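PDB 1WVQ: hypothetical protein PAE2307 from Pyrobaculum aerophilum, which probably acts as an adenosine-specific kinase and belongs to an ancient conserved family able to carry a stable phosphorylated histidine. Local coordinates for residues A[17-22]-A[88-93]; A[21-26]-A[111-116]; A[41-46]-A[92-97]; A[45-50]-A[64-69]; A[120-125]-A[135-140]. All blocks are in the same frame, centred on the assembly; numbering follows the deposited sequence.

Contact 1: A[17-22]-A[88-93]; sequences QGTNVI and VIYIRN
Thr19 lays its methyl CG2 over the centre of the Arg92 guanidinium, 3.3 Å from Arg92 CZ, the two side chains crossing obliquely. Arg92 CG also touches the threonine methyl. The Arg92 chain runs extended from CG to NE, which carries the guanidinium far enough for NH1 to meet an earlier residue: Arg92 NH1 donates to Gln17 O over 3.2 Å, the oxygen standing 22° out of the guanidinium plane, while NH2 forms a salt bridge with Glu69 at the start of helix 68-81. Were this arginine replaced by an alanine, both bonds would go, and the Glu69 carboxylate is likely to be left without its positive mate and the Thr19 methyl without the flat surface beneath it. Arg92 ends strand 87-92, which pairs with strand 20-25 as antiparallel neighbours in the five-stranded sheet, the axes of the short segments 156° apart. Ile91 N gives a bond of 3.0 Å to Asn20 O, and Ile22 N one of 2.8 Å to Ile89 O, each pair returning a second bond in the other direction. Between these hydrogen-bonded pairs sits the non-hydrogen-bonded pair Val21–Tyr90. Val21 CG2 rests 3.8 Å from the Tyr90 ring centroid and 12° off its normal, a CH-pi contact over the face; Tyr90 OH bonds to Pro14 O. On the opposite face Ile22 and Ile89 pack together, CB to CB at 4.1 Å. At the loop end a water donates to Gly18 O (2.7 Å) and accepts from Asn93 N (2.9 Å).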
# COMPACT_ATOMS: atom_id res chain seq x y z
N GLN A 17 14.96 26.20 -11.49
CA GLN A 17 15.28 26.15 -10.07
C GLN A 17 13.98 26.22 -9.27
O GLN A 17 13.10 27.03 -9.57
CB GLN A 17 16.20 27.31 -9.69
CG GLN A 17 16.74 27.26 -8.26
CD GLN A 17 17.46 25.96 -7.94
OE1 GLN A 17 18.36 25.53 -8.67
NE2 GLN A 17 17.08 25.33 -6.83
N GLY A 18 13.87 25.36 -8.26
CA GLY A 18 12.68 25.35 -7.44
C GLY A 18 11.67 24.32 -7.90
O GLY A 18 10.61 24.17 -7.29
N THR A 19 11.97 23.62 -8.98
CA THR A 19 11.04 22.61 -9.46
C THR A 19 11.66 21.23 -9.43
O THR A 19 12.88 21.08 -9.34
CB THR A 19 10.58 22.87 -10.92
OG1 THR A 19 11.65 22.58 -11.83
CG2 THR A 19 10.15 24.31 -11.10
N ASN A 20 10.80 20.23 -9.49
CA ASN A 20 11.22 18.84 -9.56
C ASN A 20 10.39 18.25 -10.67
O ASN A 20 9.27 18.70 -10.93
CB ASN A 20 10.92 18.09 -8.26
CG ASN A 20 11.99 18.28 -7.20
OD1 ASN A 20 11.99 19.28 -6.47
ND2 ASN A 20 12.90 17.33 -7.12
N VAL A 21 10.94 17.24 -11.34
CA VAL A 21 10.22 16.58 -12.41
C VAL A 21 10.07 15.11 -12.05
O VAL A 21 10.94 14.51 -11.42
CB VAL A 21 10.96 16.73 -13.77
CG1 VAL A 21 12.25 15.90 -13.77
CG2 VAL A 21 10.04 16.32 -14.92
N ILE A 22 8.92 14.54 -12.42
CA ILE A 22 8.62 13.14 -12.20
C ILE A 22 8.17 12.64 -13.57
O ILE A 22 7.24 13.21 -14.16
CB ILE A 22 7.49 12.94 -11.16
CG1 ILE A 22 7.94 13.47 -9.80
CG2 ILE A 22 7.14 11.46 -11.03
CD1 ILE A 22 6.81 13.55 -8.77
N VAL A 88 4.44 13.12 -17.60
CA VAL A 88 5.42 14.03 -17.04
C VAL A 88 4.75 14.95 -16.04
O VAL A 88 3.66 15.47 -16.30
CB VAL A 88 6.07 14.92 -18.14
CG1 VAL A 88 7.04 15.92 -17.51
CG2 VAL A 88 6.80 14.06 -19.16
N ILE A 89 5.39 15.14 -14.89
CA ILE A 89 4.87 16.00 -13.84
C ILE A 89 5.96 16.97 -13.40
O ILE A 89 7.08 16.56 -13.15
CB ILE A 89 4.44 15.20 -12.59
CG1 ILE A 89 3.30 14.23 -12.92
CG2 ILE A 89 4.02 16.16 -11.47
CD1 ILE A 89 3.03 13.23 -11.82
N TYR A 90 5.61 18.25 -13.34
CA TYR A 90 6.54 19.27 -12.84
C TYR A 90 5.84 19.85 -11.61
O TYR A 90 4.66 20.21 -11.67
CB TYR A 90 6.80 20.38 -13.86
CG TYR A 90 7.89 20.08 -14.87
CD1 TYR A 90 7.60 19.44 -16.08
CD2 TYR A 90 9.21 20.46 -14.64
CE1 TYR A 90 8.59 19.20 -17.03
CE2 TYR A 90 10.21 20.22 -15.58
CZ TYR A 90 9.89 19.60 -16.78
OH TYR A 90 10.86 19.41 -17.75
N ILE A 91 6.57 19.94 -10.50
CA ILE A 91 6.01 20.47 -9.27
C ILE A 91 6.86 21.53 -8.58
O ILE A 91 8.09 21.49 -8.61
CB ILE A 91 5.76 19.36 -8.21
CG1 ILE A 91 7.01 18.49 -8.06
CG2 ILE A 91 4.53 18.54 -8.58
CD1 ILE A 91 6.95 17.54 -6.88
N ARG A 92 6.15 22.46 -7.94
CA ARG A 92 6.74 23.54 -7.15
C ARG A 92 5.96 23.53 -5.84
O ARG A 92 4.80 23.10 -5.81
CB ARG A 92 6.54 24.91 -7.82
CG ARG A 92 7.48 25.25 -8.96
CD ARG A 92 7.17 26.66 -9.47
NE ARG A 92 7.92 27.04 -10.66
CZ ARG A 92 9.20 27.39 -10.67
NH1 ARG A 92 9.91 27.43 -9.55
NH2 ARG A 92 9.78 27.71 -11.82
N ASN A 93 6.59 24.00 -4.77
CA ASN A 93 5.97 24.09 -3.45
C ASN A 93 5.57 22.74 -2.89
O ASN A 93 4.62 22.62 -2.12
CB ASN A 93 4.77 25.03 -3.52
CG ASN A 93 5.14 26.36 -4.11
OD1 ASN A 93 6.10 27.01 -3.67
ND2 ASN A 93 4.39 26.79 -5.13
O HOH W 1 9.20 25.09 -5.14

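Contact 2: A[21-26]-A[111-116]; sequences VIIGQA and RIFAAT. With PO4 (phosphate ion), chain D.
Gln25 and Arg111 lie side by side and point the same way, but their flat ends stand almost perpendicular, the amide and guanidinium planes being 89° apart. Arg111 NH1 donates to Gln25 OE1 at 3.1 Å, arriving 38° above the amide plane and not on a lone pair. A bend at chi3 (75°) brings the guanidinium face to the edge of the Phe113 ring, with Phe113 CE1 over its centre. Gln25 OE1 also lies at the edge of that ring, 3.6 Å from Phe113 CZ. Phe113 sits in a classic beta bulge: it and Ala114 both face Ile23, whose O accepts from Phe113 N at 2.7 Å and from Ala114 N at 3.3 Å. Next to the bulge the strands approach closely, Gly24 CA standing 3.9 Å from Ile112 CA, and a side chain on Gly24 would run into Arg111 O. On the other face Ile22 and Ile112 align, CG2 to CG2. The outer rim of the guanidinium grips a phosphate ion, Arg111 NE donating to its O4 and Arg111 NH2 to its O2, both at 2.9 Å. Arg111 residues of two neighbouring subunits bind the same ion, which probably came from the crystallisation liquor. With NH1 taken by Gln25, the chemistry implies an anion-binding position where three subunits meet, at which the phosphate would probably offset part of the positive charge of the three arginines.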
# COMPACT_ATOMS: atom_id res chain seq x y z
N VAL A 21 10.94 17.24 -11.34
CA VAL A 21 10.22 16.58 -12.41
C VAL A 21 10.07 15.11 -12.05
O VAL A 21 10.94 14.51 -11.42
CB VAL A 21 10.96 16.73 -13.77
CG1 VAL A 21 12.25 15.90 -13.77
CG2 VAL A 21 10.04 16.32 -14.92
N ILE A 22 8.92 14.54 -12.42
CA ILE A 22 8.62 13.14 -12.20
C ILE A 22 8.17 12.64 -13.57
O ILE A 22 7.24 13.21 -14.16
CB ILE A 22 7.49 12.94 -11.16
CG1 ILE A 22 7.94 13.47 -9.80
CG2 ILE A 22 7.14 11.46 -11.03
CD1 ILE A 22 6.81 13.55 -8.77
N ILE A 23 8.84 11.62 -14.08
CA ILE A 23 8.51 11.06 -15.39
C ILE A 23 8.22 9.58 -15.20
O ILE A 23 8.94 8.87 -14.50
CB ILE A 23 9.70 11.22 -16.38
CG1 ILE A 23 10.13 12.69 -16.43
CG2 ILE A 23 9.29 10.73 -17.77
CD1 ILE A 23 11.38 12.92 -17.26
N GLY A 24 7.14 9.12 -15.84
CA GLY A 24 6.78 7.72 -15.71
C GLY A 24 5.98 7.17 -16.88
O GLY A 24 5.89 7.79 -17.94
N GLN A 25 5.40 6.00 -16.67
CA GLN A 25 4.59 5.36 -17.70
C GLN A 25 3.32 4.84 -17.06
O GLN A 25 3.35 4.32 -15.95
CB GLN A 25 5.37 4.20 -18.33
CG GLN A 25 4.74 3.61 -19.59
CD GLN A 25 5.56 2.44 -20.11
OE1 GLN A 25 6.74 2.60 -20.44
NE2 GLN A 25 4.95 1.27 -20.18
N ALA A 26 2.21 4.99 -17.77
CA ALA A 26 0.92 4.54 -17.27
C ALA A 26 0.15 3.92 -18.43
O ALA A 26 0.74 3.25 -19.28
CB ALA A 26 0.15 5.72 -16.69
N ARG A 111 5.04 2.51 -14.07
CA ARG A 111 6.47 2.80 -13.96
C ARG A 111 6.74 4.26 -13.62
O ARG A 111 5.99 5.14 -14.01
CB ARG A 111 7.20 2.49 -15.27
CG ARG A 111 6.75 1.23 -15.98
CD ARG A 111 7.41 1.09 -17.35
NE ARG A 111 8.81 0.70 -17.25
CZ ARG A 111 9.63 0.60 -18.29
NH1 ARG A 111 9.19 0.88 -19.50
NH2 ARG A 111 10.89 0.23 -18.11
N ILE A 112 7.83 4.50 -12.90
CA ILE A 112 8.26 5.86 -12.59
C ILE A 112 9.75 5.83 -12.94
O ILE A 112 10.53 5.19 -12.25
CB ILE A 112 8.07 6.23 -11.10
CG1 ILE A 112 6.58 6.24 -10.75
CG2 ILE A 112 8.70 7.59 -10.83
CD1 ILE A 112 6.28 6.61 -9.31
N PHE A 113 10.11 6.49 -14.03
CA PHE A 113 11.49 6.51 -14.52
C PHE A 113 12.43 7.41 -13.72
O PHE A 113 13.62 7.13 -13.61
CB PHE A 113 11.53 6.96 -15.99
CG PHE A 113 10.76 6.07 -16.92
CD1 PHE A 113 11.18 4.76 -17.15
CD2 PHE A 113 9.63 6.54 -17.59
CE1 PHE A 113 10.48 3.92 -18.03
CE2 PHE A 113 8.93 5.71 -18.47
CZ PHE A 113 9.36 4.40 -18.69
N ALA A 114 11.89 8.49 -13.17
CA ALA A 114 12.71 9.41 -12.41
C ALA A 114 11.91 10.42 -11.61
O ALA A 114 10.79 10.79 -11.97
CB ALA A 114 13.65 10.16 -13.36
N ALA A 115 12.51 10.86 -10.50
CA ALA A 115 11.95 11.88 -9.62
C ALA A 115 13.23 12.62 -9.26
O ALA A 115 14.07 12.10 -8.52
CB ALA A 115 11.32 11.26 -8.39
N THR A 116 13.40 13.83 -9.78
CA THR A 116 14.64 14.54 -9.53
C THR A 116 14.59 16.02 -9.85
O THR A 116 13.63 16.52 -10.45
CB THR A 116 15.77 13.89 -10.38
OG1 THR A 116 17.05 14.40 -9.98
CG2 THR A 116 15.54 14.19 -11.86
P PO4 D . 11.06 0.16 -14.23
O1 PO4 D . 11.03 1.51 -13.60
O2 PO4 D . 11.98 0.18 -15.40
O3 PO4 D . 11.54 -0.84 -13.24
O4 PO4 D . 9.69 -0.20 -14.69

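Contact 3: A[41-46]-A[92-97]; sequences TSVPGV and RNAWPI
Val43 opens the contact with both methyls touching neighbouring residues: CG1 reaches the Asn93 carbonyl, 3.8 Å from Asn93 O, and CG2 meets the Ala94 methyl, 4.0 Å from Ala94 CB. From Val43 the chain makes a type I beta turn to Val46, closed by a weak bond of 3.4 Å from Val46 N to Val43 O. The turn brings the next touching residue, Gly45, over Asn93, with Gly45 O at 3.5 Å from Asn93 CB. Val46 then comes alongside Ala94: its CG2, anti to the backbone N while CG1 lies between the backbone N and the carbonyl carbon (chi1 65°), packs 3.6 Å from Ala94 CB. The Ala94 methyl therefore meets both valines, which approach it roughly at right angles to each other. No hydrogen bond spans the two segments, and the buried surface is modest, 192 Å², so the evidence is for a small apolar contact. Pro44 of a neighbouring subunit packs against both Val43 and Trp95, which places the turn at a subunit interface. Within the chain the contact joins two connections, the loop leading from helix 31-40 into strand 47-53 and the link from strand 87-92 to helix 96-104, and Val43 also touches Asn98 of that second helix.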
# COMPACT_ATOMS: atom_id res chain seq x y z
N THR A 41 -4.40 16.53 -3.76
CA THR A 41 -4.83 16.04 -2.45
C THR A 41 -3.65 15.67 -1.55
O THR A 41 -3.85 15.27 -0.40
CB THR A 41 -5.76 14.81 -2.58
OG1 THR A 41 -5.07 13.74 -3.23
CG2 THR A 41 -7.00 15.17 -3.38
N SER A 42 -2.44 15.81 -2.06
CA SER A 42 -1.25 15.48 -1.29
C SER A 42 -0.68 16.64 -0.49
O SER A 42 -0.27 16.46 0.65
CB SER A 42 -0.14 14.94 -2.20
OG SER A 42 -0.39 13.60 -2.59
N VAL A 43 -0.64 17.82 -1.10
CA VAL A 43 -0.08 19.02 -0.47
C VAL A 43 -0.97 20.24 -0.74
O VAL A 43 -1.28 20.53 -1.89
CB VAL A 43 1.34 19.32 -1.02
CG1 VAL A 43 1.90 20.58 -0.37
CG2 VAL A 43 2.26 18.12 -0.77
N PRO A 44 -1.37 20.98 0.31
CA PRO A 44 -2.22 22.15 0.13
C PRO A 44 -1.79 23.19 -0.91
O PRO A 44 -2.58 23.56 -1.78
CB PRO A 44 -2.29 22.76 1.53
CG PRO A 44 -2.20 21.57 2.41
CD PRO A 44 -1.09 20.76 1.75
N GLY A 45 -0.55 23.66 -0.84
CA GLY A 45 -0.14 24.68 -1.79
C GLY A 45 0.66 24.25 -3.00
O GLY A 45 1.32 25.07 -3.64
N VAL A 46 0.59 22.97 -3.35
CA VAL A 46 1.35 22.48 -4.50
C VAL A 46 0.97 23.16 -5.81
O VAL A 46 -0.21 23.41 -6.08
CB VAL A 46 1.19 20.94 -4.67
CG1 VAL A 46 -0.26 20.57 -5.00
CG2 VAL A 46 2.15 20.44 -5.76
N ARG A 92 6.15 22.46 -7.94
CA ARG A 92 6.74 23.54 -7.15
C ARG A 92 5.96 23.53 -5.84
O ARG A 92 4.80 23.10 -5.81
CB ARG A 92 6.54 24.91 -7.82
CG ARG A 92 7.48 25.25 -8.96
CD ARG A 92 7.17 26.66 -9.47
NE ARG A 92 7.92 27.04 -10.66
CZ ARG A 92 9.20 27.39 -10.67
NH1 ARG A 92 9.91 27.43 -9.55
NH2 ARG A 92 9.78 27.71 -11.82
N ASN A 93 6.59 24.00 -4.77
CA ASN A 93 5.97 24.09 -3.45
C ASN A 93 5.57 22.74 -2.89
O ASN A 93 4.62 22.62 -2.12
CB ASN A 93 4.77 25.03 -3.52
CG ASN A 93 5.14 26.36 -4.11
OD1 ASN A 93 6.10 27.01 -3.67
ND2 ASN A 93 4.39 26.79 -5.13
N ALA A 94 6.34 21.73 -3.28
CA ALA A 94 6.16 20.35 -2.85
C ALA A 94 7.35 19.58 -3.40
O ALA A 94 7.87 19.92 -4.47
CB ALA A 94 4.85 19.78 -3.40
N TRP A 95 7.79 18.57 -2.67
CA TRP A 95 8.91 17.73 -3.10
C TRP A 95 8.35 16.38 -3.54
O TRP A 95 7.26 15.99 -3.12
CB TRP A 95 9.89 17.51 -1.94
CG TRP A 95 10.73 18.70 -1.62
CD1 TRP A 95 11.78 19.18 -2.34
CD2 TRP A 95 10.60 19.55 -0.48
NE1 TRP A 95 12.32 20.28 -1.72
CE2 TRP A 95 11.61 20.53 -0.57
CE3 TRP A 95 9.73 19.58 0.62
CZ2 TRP A 95 11.78 21.54 0.39
CZ3 TRP A 95 9.90 20.58 1.58
CH2 TRP A 95 10.92 21.54 1.46
N PRO A 96 9.09 15.66 -4.38
CA PRO A 96 8.59 14.35 -4.83
C PRO A 96 8.21 13.42 -3.68
O PRO A 96 7.21 12.71 -3.77
CB PRO A 96 9.75 13.82 -5.67
CG PRO A 96 10.27 15.07 -6.31
CD PRO A 96 10.29 16.05 -5.15
N ILE A 97 8.97 13.41 -2.59
CA ILE A 97 8.62 12.52 -1.49
C ILE A 97 7.25 12.83 -0.89
O ILE A 97 6.65 11.98 -0.24
CB ILE A 97 9.68 12.51 -0.33
CG1 ILE A 97 9.90 13.92 0.23
CG2 ILE A 97 10.97 11.88 -0.83
CD1 ILE A 97 10.76 13.95 1.50

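Contact 4: A[45-50]-A[64-69]; sequences GVKFGI and EANDEE
The Asn66 carboxamide spans two backbone groups of the opposite segment. Its ND2 donates to Val46 O at 2.8 Å with an angle of 168° at the hydrogen, the oxygen lying in the amide plane. Its OD1 accepts from Phe48 N, also at 2.8 Å. Asn66 CG lies between the backbone N and the carbonyl carbon (chi1 69°), which sets the carboxamide beside strand 47-53. A backbone bond of 3.2 Å from Asn66 N to Phe48 O prolongs the pairing of the strands beyond Ala65. The amide also crosses the Phe48 side chain, its plane 39° from the ring, with Asn66 ND2 3.4 Å from Phe48 CE1; Asn66 N lies over one ring face. Without the carboxamide, as with an alanine here, Val46 O and Phe48 N would probably lose these partners and part of the Phe48 ring its cover. Further along, Ile50 N bonds to Glu64 O (2.9 Å) and Glu64 N to Ile50 O (3.1 Å). In the next shell, Leu39 and Val40 of helix 31-40 pack on Phe48, and the Glu64 carboxylate forms salt bridges to Arg152 and Arg155 of a neighbouring subunit. Asp67 accepts from Leu70 N and weakly from Glu69 N. Together these features mark the end of a beta hairpin, strands 47-53 and 60-65, whose second strand leads through Asn66 and the N-cap Asp67 into helix 68-81.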
# COMPACT_ATOMS: atom_id res chain seq x y z
N GLY A 45 -0.55 23.66 -0.84
CA GLY A 45 -0.14 24.68 -1.79
C GLY A 45 0.66 24.25 -3.00
O GLY A 45 1.32 25.07 -3.64
N VAL A 46 0.59 22.97 -3.35
CA VAL A 46 1.35 22.48 -4.50
C VAL A 46 0.97 23.16 -5.81
O VAL A 46 -0.21 23.41 -6.08
CB VAL A 46 1.19 20.94 -4.67
CG1 VAL A 46 -0.26 20.57 -5.00
CG2 VAL A 46 2.15 20.44 -5.76
N LYS A 47 1.98 23.50 -6.60
CA LYS A 47 1.78 24.08 -7.92
C LYS A 47 2.30 23.01 -8.85
O LYS A 47 3.36 22.43 -8.60
CB LYS A 47 2.56 25.38 -8.08
CG LYS A 47 2.07 26.51 -7.18
CD LYS A 47 0.59 26.79 -7.41
CE LYS A 47 0.09 27.93 -6.52
NZ LYS A 47 -1.39 28.05 -6.53
N PHE A 48 1.58 22.72 -9.93
CA PHE A 48 2.02 21.64 -10.80
C PHE A 48 1.48 21.71 -12.21
O PHE A 48 0.57 22.48 -12.52
CB PHE A 48 1.57 20.31 -10.20
CG PHE A 48 0.08 20.21 -10.07
CD1 PHE A 48 -0.58 20.80 -8.99
CD2 PHE A 48 -0.68 19.62 -11.08
CE1 PHE A 48 -1.97 20.82 -8.92
CE2 PHE A 48 -2.08 19.63 -11.02
CZ PHE A 48 -2.72 20.23 -9.94
N GLY A 49 2.07 20.87 -13.05
CA GLY A 49 1.65 20.72 -14.43
C GLY A 49 1.81 19.24 -14.69
O GLY A 49 2.83 18.66 -14.33
N ILE A 50 0.79 18.61 -15.27
CA ILE A 50 0.87 17.18 -15.57
C ILE A 50 0.41 16.95 -17.00
O ILE A 50 -0.61 17.50 -17.43
CB ILE A 50 0.03 16.32 -14.55
CG1 ILE A 50 0.12 14.83 -14.91
CG2 ILE A 50 -1.40 16.82 -14.48
CD1 ILE A 50 -0.93 14.34 -15.91
N GLU A 64 -3.42 18.73 -17.27
CA GLU A 64 -4.12 19.43 -16.19
C GLU A 64 -3.02 20.21 -15.45
O GLU A 64 -1.87 19.79 -15.44
CB GLU A 64 -4.77 18.46 -15.21
CG GLU A 64 -5.92 17.62 -15.77
CD GLU A 64 -7.13 18.44 -16.17
OE1 GLU A 64 -7.28 19.58 -15.68
OE2 GLU A 64 -7.96 17.93 -16.96
N ALA A 65 -3.38 21.33 -14.83
CA ALA A 65 -2.38 22.13 -14.12
C ALA A 65 -3.00 23.32 -13.41
O ALA A 65 -4.08 23.78 -13.78
CB ALA A 65 -1.32 22.62 -15.11
N ASN A 66 -2.32 23.81 -12.38
CA ASN A 66 -2.80 24.98 -11.66
C ASN A 66 -1.73 26.07 -11.75
O ASN A 66 -1.76 27.06 -11.02
CB ASN A 66 -3.13 24.64 -10.19
CG ASN A 66 -1.90 24.31 -9.36
OD1 ASN A 66 -0.79 24.20 -9.86
ND2 ASN A 66 -2.12 24.15 -8.06
N ASP A 67 -0.81 25.86 -12.68
CA ASP A 67 0.29 26.78 -12.94
C ASP A 67 0.63 26.63 -14.42
O ASP A 67 1.05 25.56 -14.86
CB ASP A 67 1.50 26.42 -12.08
CG ASP A 67 2.68 27.34 -12.30
OD1 ASP A 67 3.12 27.51 -13.46
OD2 ASP A 67 3.19 27.90 -11.30
N GLU A 68 0.43 27.69 -15.19
CA GLU A 68 0.67 27.63 -16.63
C GLU A 68 2.11 27.36 -17.04
O GLU A 68 2.36 26.72 -18.07
CB GLU A 68 0.16 28.90 -17.30
CG GLU A 68 -1.34 29.06 -17.20
CD GLU A 68 -2.10 27.82 -17.66
OE1 GLU A 68 -1.86 27.35 -18.79
OE2 GLU A 68 -2.96 27.32 -16.89
N GLU A 69 3.06 27.85 -16.25
CA GLU A 69 4.47 27.63 -16.57
C GLU A 69 4.74 26.12 -16.50
O GLU A 69 5.33 25.54 -17.41
CB GLU A 69 5.36 28.36 -15.57
CG GLU A 69 6.85 28.06 -15.70
CD GLU A 69 7.63 28.50 -14.48
OE1 GLU A 69 7.41 27.91 -13.39
OE2 GLU A 69 8.46 29.42 -14.60

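Contact 5: A[120-125]-A[135-140]; sequences LKVIVA and VGVVDG
The Val138 carbonyl takes a bond of 3.1 Å at its O from Lys121 N, and Leu120 CD1 touches the same Val138 O at 3.4 Å. At the Lys121 carbonyl, Val138 N donates to Lys121 O over 2.9 Å while Val137 CA makes a CA-H...O contact. The Asp139 carboxylate turns elsewhere, OD1 bonding to the Thr116 hydroxyl, and it is Asp139 CB that lies beside Leu120 CD1. In that leucine CG stands anti to the backbone N (chi1 172°), and the turn at chi2 (75°) carries CD1 toward Val137 and Asp139. Toward the other end the regular pairing is interrupted: Val135 and Gly136 both face Ile123, a classic beta bulge. Ile123 N donates to Gly136 O at 2.9 Å, and Ile123 O accepts from Val135 N at 2.8 Å. Here Ile123 and Val135 cross, with Ile123 CG2 3.9 Å from Val135 CB. Val135 CG2 goes on to pack against Ala125 CB at 3.6 Å, and Ile123 CD1 against Val138 CG2 at 4.2 Å, while Val135 also meets Val135 of two neighbouring subunits. The two strands form a hairpin, 120-128 with 131-139, and strand 7-13 runs antiparallel along the far side of 120-128, where Asp12 forms a salt bridge with Lys121. Leu120 packs on Val21 and Ile23 of strand 20-25, and Val122 on Ile23, bringing the three-stranded sheet against the five-stranded one.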
# COMPACT_ATOMS: atom_id res chain seq x y z
N LEU A 120 19.04 16.16 -16.23
CA LEU A 120 18.49 14.86 -16.57
C LEU A 120 18.30 14.69 -18.07
O LEU A 120 17.97 15.63 -18.78
CB LEU A 120 17.15 14.70 -15.86
CG LEU A 120 16.23 13.52 -16.15
CD1 LEU A 120 16.75 12.24 -15.51
CD2 LEU A 120 14.84 13.85 -15.61
N LYS A 121 18.53 13.46 -18.54
CA LYS A 121 18.35 13.12 -19.94
C LYS A 121 17.48 11.88 -19.99
O LYS A 121 17.55 11.02 -19.11
CB LYS A 121 19.69 12.80 -20.62
CG LYS A 121 20.74 13.90 -20.55
CD LYS A 121 20.42 15.04 -21.49
CE LYS A 121 21.60 16.00 -21.60
NZ LYS A 121 21.33 17.06 -22.59
N VAL A 122 16.65 11.78 -21.02
CA VAL A 122 15.79 10.62 -21.19
C VAL A 122 16.25 9.94 -22.47
O VAL A 122 16.42 10.60 -23.49
CB VAL A 122 14.31 11.01 -21.36
CG1 VAL A 122 13.46 9.76 -21.58
CG2 VAL A 122 13.82 11.76 -20.14
N ILE A 123 16.48 8.64 -22.41
CA ILE A 123 16.90 7.89 -23.58
C ILE A 123 15.66 7.28 -24.21
O ILE A 123 14.94 6.51 -23.57
CB ILE A 123 17.89 6.76 -23.24
CG1 ILE A 123 19.09 7.32 -22.47
CG2 ILE A 123 18.37 6.07 -24.53
CD1 ILE A 123 20.03 6.26 -21.95
N VAL A 124 15.42 7.62 -25.47
CA VAL A 124 14.25 7.12 -26.18
C VAL A 124 14.64 6.26 -27.37
O VAL A 124 15.64 6.52 -28.05
CB VAL A 124 13.38 8.30 -26.67
CG1 VAL A 124 12.16 7.79 -27.42
CG2 VAL A 124 12.95 9.14 -25.48
N ALA A 125 13.86 5.21 -27.60
CA ALA A 125 14.10 4.33 -28.73
C ALA A 125 12.94 4.45 -29.70
O ALA A 125 11.77 4.41 -29.31
CB ALA A 125 14.23 2.89 -28.26
N VAL A 135 13.85 3.99 -22.95
CA VAL A 135 14.85 2.97 -22.63
C VAL A 135 15.33 3.17 -21.20
O VAL A 135 15.51 2.21 -20.46
CB VAL A 135 16.06 3.06 -23.59
CG1 VAL A 135 17.19 2.16 -23.09
CG2 VAL A 135 15.65 2.67 -24.99
N GLY A 136 15.53 4.42 -20.82
CA GLY A 136 16.00 4.72 -19.48
C GLY A 136 16.24 6.20 -19.32
O GLY A 136 15.83 7.01 -20.15
N VAL A 137 16.91 6.56 -18.23
CA VAL A 137 17.21 7.96 -17.95
C VAL A 137 18.63 8.08 -17.41
O VAL A 137 19.22 7.11 -16.94
CB VAL A 137 16.26 8.56 -16.89
CG1 VAL A 137 14.83 8.50 -17.37
CG2 VAL A 137 16.42 7.81 -15.57
N VAL A 138 19.17 9.29 -17.52
CA VAL A 138 20.49 9.60 -17.00
C VAL A 138 20.20 10.69 -15.97
O VAL A 138 20.05 11.86 -16.31
CB VAL A 138 21.42 10.13 -18.10
CG1 VAL A 138 22.78 10.46 -17.50
CG2 VAL A 138 21.56 9.09 -19.21
N ASP A 139 20.09 10.27 -14.71
CA ASP A 139 19.77 11.15 -13.60
C ASP A 139 21.02 11.68 -12.93
O ASP A 139 21.69 10.95 -12.20
CB ASP A 139 18.92 10.38 -12.59
CG ASP A 139 18.25 11.27 -11.55
OD1 ASP A 139 18.65 12.45 -11.40
OD2 ASP A 139 17.32 10.78 -10.88
N GLY A 140 21.34 12.94 -13.18
CA GLY A 140 22.52 13.53 -12.56
C GLY A 140 23.83 12.96 -13.05
O GLY A 140 23.92 12.42 -14.16

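Contacts 1, 2 and 4 belong to one five-stranded sheet. Contacts 1 and 2 share Val21 and Ile22 on strand 20-25, next to the edge strand 111-116, their centres 11 Å apart, whereas contact 4 lies at the other edge, about 17 Å from contact 2 centre to centre. Arg92 ties contact 1 to contact 4 through NH2 to Glu69 OE1 (2.9 Å). Contact 3 shares residues with both and joins the loops at that sheet end. Contact 5, in the three-stranded sheet, meets contact 2 through Thr116 OG1 and Asp139 OD1, 2.9 Å apart. The phosphorylated His85 of a neighbouring subunit packs on Thr116, which places contact 2, and contact 5 joined to it, near the phosphohistidine, consistent with a functional site.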